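Local coordinates for family 88 glycosyl hydrolase (Bacteroides thetaiotaomicron, PDB 5NOA), which probably hydrolyses unsaturated uronic-acid sugars from lyase-cleaved polysaccharides, consistent with a part in dismantling gum arabic-type arabinogalactans, at residues V112-D116 and Y155-A159. Numbering follows the deposited sequence.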
ATOM      1  N   VAL A 112     -17.203   8.605  -5.813  1.00  7.99           N
ATOM      2  CA  VAL A 112     -16.094   9.502  -6.071  1.00  7.73           C
ATOM      3  C   VAL A 112     -15.287   9.818  -4.824  1.00  7.05           C
ATOM      4  O   VAL A 112     -14.079  10.046  -4.902  1.00  7.38           O
ATOM      5  CB  VAL A 112     -16.660  10.803  -6.713  1.00  8.54           C
ATOM      6  CG1 VAL A 112     -15.591  11.879  -6.905  1.00  8.41           C
ATOM      7  CG2 VAL A 112     -17.353  10.510  -8.021  1.00  9.69           C
ATOM      8  N   LEU A 113     -15.955   9.810  -3.680  1.00  7.47           N
ATOM      9  CA  LEU A 113     -15.326  10.122  -2.394  1.00  7.51           C
ATOM     10  C   LEU A 113     -14.824   8.908  -1.628  1.00  7.64           C
ATOM     11  O   LEU A 113     -14.315   9.041  -0.515  1.00  7.91           O
ATOM     12  CB  LEU A 113     -16.277  10.952  -1.533  1.00  8.39           C
ATOM     13  CG  LEU A 113     -16.665  12.310  -2.124  1.00 10.00           C
ATOM     14  CD1 LEU A 113     -17.729  12.951  -1.241  1.00 12.45           C
ATOM     15  CD2 LEU A 113     -15.425  13.163  -2.320  1.00 12.88           C
ATOM     16  N   PHE A 114     -15.008   7.730  -2.216  1.00  7.43           N
ATOM     17  CA  PHE A 114     -14.510   6.496  -1.645  1.00  7.18           C
ATOM     18  C   PHE A 114     -13.048   6.347  -2.020  1.00  7.18           C
ATOM     19  O   PHE A 114     -12.703   6.355  -3.203  1.00  7.47           O
ATOM     20  CB  PHE A 114     -15.335   5.341  -2.213  1.00  8.17           C
ATOM     21  CG  PHE A 114     -14.970   3.977  -1.682  1.00  7.88           C
ATOM     22  CD1 PHE A 114     -14.565   3.760  -0.353  1.00  9.07           C
ATOM     23  CD2 PHE A 114     -15.073   2.880  -2.519  1.00  7.78           C
ATOM     24  CE1 PHE A 114     -14.268   2.496   0.096  1.00  9.54           C
ATOM     25  CE2 PHE A 114     -14.757   1.623  -2.068  1.00  8.95           C
ATOM     26  CZ  PHE A 114     -14.338   1.442  -0.770  1.00 10.45           C
ATOM     27  N   GLY A 115     -12.170   6.193  -1.025  1.00  6.93           N
ATOM     28  CA  GLY A 115     -10.755   6.135  -1.269  1.00  6.53           C
ATOM     29  C   GLY A 115     -10.302   5.075  -2.224  1.00  6.38           C
ATOM     30  O   GLY A 115      -9.255   5.262  -2.888  1.00  7.52           O
ATOM     31  N   ASP A 116     -11.046   3.975  -2.355  1.00  7.57           N
ATOM     32  CA  ASP A 116     -10.694   3.000  -3.384  1.00  8.56           C
ATOM     33  C   ASP A 116     -10.746   3.552  -4.817  1.00  7.66           C
ATOM     34  O   ASP A 116     -10.117   2.982  -5.710  1.00  9.38           O
ATOM     35  CB  ASP A 116     -11.570   1.755  -3.265  1.00 10.09           C
ATOM     36  CG  ASP A 116     -11.144   0.799  -2.155  1.00 11.80           C
ATOM     37  OD1 ASP A 116     -10.095   1.015  -1.539  1.00 13.16           O
ATOM     38  OD2 ASP A 116     -11.875  -0.207  -1.984  1.00 13.33           O
ATOM     39  N   TYR A 155     -13.960   9.902   6.363  1.00  7.18           N
ATOM     40  CA  TYR A 155     -13.715   9.340   5.042  1.00  7.36           C
ATOM     41  C   TYR A 155     -12.876   8.067   5.068  1.00  6.91           C
ATOM     42  O   TYR A 155     -13.004   7.267   4.153  1.00  7.23           O
ATOM     43  CB  TYR A 155     -13.067  10.379   4.107  1.00  7.87           C
ATOM     44  CG  TYR A 155     -14.047  11.466   3.716  1.00  7.52           C
ATOM     45  CD1 TYR A 155     -15.032  11.189   2.789  1.00  7.91           C
ATOM     46  CD2 TYR A 155     -14.038  12.727   4.318  1.00  8.22           C
ATOM     47  CE1 TYR A 155     -15.989  12.130   2.469  1.00  8.86           C
ATOM     48  CE2 TYR A 155     -14.982  13.685   3.948  1.00  8.20           C
ATOM     49  CZ  TYR A 155     -15.950  13.374   3.034  1.00  8.43           C
ATOM     50  OH  TYR A 155     -16.928  14.268   2.659  1.00 10.00           O
ATOM     51  N   TRP A 156     -11.972   7.933   6.039  1.00  6.95           N
ATOM     52  CA  TRP A 156     -11.028   6.797   6.093  1.00  6.80           C
ATOM     53  C   TRP A 156     -11.475   5.857   7.209  1.00  6.70           C
ATOM     54  O   TRP A 156     -10.961   5.864   8.341  1.00  8.93           O
ATOM     55  CB  TRP A 156      -9.590   7.254   6.260  1.00  7.36           C
ATOM     56  CG  TRP A 156      -9.112   8.137   5.148  1.00  6.93           C
ATOM     57  CD1 TRP A 156      -9.732   8.354   3.939  1.00  7.69           C
ATOM     58  CD2 TRP A 156      -7.947   8.987   5.153  1.00  7.39           C
ATOM     59  NE1 TRP A 156      -9.028   9.289   3.220  1.00  7.44           N
ATOM     60  CE2 TRP A 156      -7.924   9.678   3.929  1.00  6.86           C
ATOM     61  CE3 TRP A 156      -6.904   9.234   6.081  1.00  7.42           C
ATOM     62  CZ2 TRP A 156      -6.920  10.602   3.622  1.00  7.44           C
ATOM     63  CZ3 TRP A 156      -5.956  10.118   5.777  1.00  8.31           C
ATOM     64  CH2 TRP A 156      -5.949  10.795   4.566  1.00  8.66           C
ATOM     65  N   TRP A 157     -12.478   5.045   6.876  1.00  6.89           N
ATOM     66  CA  TRP A 157     -13.180   4.183   7.814  1.00  6.90           C
ATOM     67  C   TRP A 157     -12.757   2.712   7.756  1.00  7.12           C
ATOM     68  O   TRP A 157     -13.317   1.878   8.462  1.00  8.47           O
ATOM     69  CB  TRP A 157     -14.717   4.318   7.649  1.00  7.33           C
ATOM     70  CG  TRP A 157     -15.154   4.117   6.237  1.00  7.25           C
ATOM     71  CD1 TRP A 157     -15.361   5.091   5.292  1.00  8.25           C
ATOM     72  CD2 TRP A 157     -15.433   2.869   5.577  1.00  7.23           C
ATOM     73  NE1 TRP A 157     -15.692   4.523   4.103  1.00  8.53           N
ATOM     74  CE2 TRP A 157     -15.785   3.170   4.252  1.00  8.04           C
ATOM     75  CE3 TRP A 157     -15.458   1.528   5.989  1.00  7.96           C
ATOM     76  CZ2 TRP A 157     -16.102   2.199   3.334  1.00  9.54           C
ATOM     77  CZ3 TRP A 157     -15.799   0.589   5.087  1.00  9.16           C
ATOM     78  CH2 TRP A 157     -16.099   0.911   3.771  1.00 10.11           C
ATOM     79  N   TRP A 158     -11.765   2.417   6.929  1.00  7.24           N
ATOM     80  CA  TRP A 158     -11.208   1.073   6.848  1.00  7.80           C
ATOM     81  C   TRP A 158      -9.703   1.230   6.650  1.00  7.74           C
ATOM     82  O   TRP A 158      -9.232   2.216   6.087  1.00  7.77           O
ATOM     83  CB  TRP A 158     -11.878   0.262   5.716  1.00  8.28           C
ATOM     84  CG  TRP A 158     -11.457   0.608   4.300  1.00  8.14           C
ATOM     85  CD1 TRP A 158     -10.802  -0.226   3.457  1.00  9.27           C
ATOM     86  CD2 TRP A 158     -11.636   1.839   3.574  1.00  8.15           C
ATOM     87  NE1 TRP A 158     -10.554   0.386   2.272  1.00 10.17           N
ATOM     88  CE2 TRP A 158     -11.056   1.650   2.299  1.00  9.35           C
ATOM     89  CE3 TRP A 158     -12.260   3.070   3.842  1.00  7.46           C
ATOM     90  CZ2 TRP A 158     -10.976   2.643   1.366  1.00 10.16           C
ATOM     91  CZ3 TRP A 158     -12.212   4.066   2.877  1.00  8.86           C
ATOM     92  CH2 TRP A 158     -11.548   3.845   1.660  1.00  9.86           C
ATOM     93  N   ALA A 159      -8.956   0.252   7.143  1.00  6.97           N
ATOM     94  CA  ALA A 159      -7.504   0.401   7.217  1.00  7.72           C
ATOM     95  C   ALA A 159      -6.848   0.629   5.865  1.00  8.17           C
ATOM     96  O   ALA A 159      -5.953   1.454   5.743  1.00  8.21           O
ATOM     97  CB  ALA A 159      -6.867  -0.799   7.938  1.00  9.62           C
TER
HETATM   98  O   HOH W   1     -12.835   7.672   1.380  1.00  8.60           O
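Phe-114 and Trp-158 form the main aromatic encounter between two interhelical loops, one leading into helix 120-130 and the other into helix 160-176. Phe-114 CE1 stands over one face of the Trp-158 indole, displaced toward its rim and 3.4 Å from CH2, with the six-membered rings inclined at 41°. CG of Phe-114 lies anti to the backbone N (chi1 -178°), directing the ring to where CE1 also meets Trp-157 CZ2 at 3.7 Å. Trp-157 lies on the same side of the Trp-158 indole, and its NE1 is tied to the carbonyl of Tyr-103. At the other end, Leu-113 CD1 reaches Tyr-155 CE1 at 4.2 Å, a looser apolar touch; the tyrosine hydroxyl bonds to Thr-150.

The indole edge of Trp-158 faces polar groups: Asp-116 OD1 lies 3.4 Å from CZ2, near the ring plane, with the carboxylate turned 88° from it, and Gly-115 N sits 3.6 Å from CH2. With an alanine in place of Trp-158, a gap would probably open beside Phe-114 and Gly-115, leaving the phenylalanine freer to turn.

No direct hydrogen bond joins the segments; a water spans them instead, donating to Leu-113 O and Tyr-155 O, each at 2.8 Å, and weakly accepting from Gly-115 N. Within this family's (alpha/alpha)6 barrel, the two loops are thus joined by aromatic packing and a shared water that gives both carbonyls a partner and holds the glycine N-H only weakly, while the carboxylate probably gains a mild electrostatic attraction from the electropositive rim of the indole.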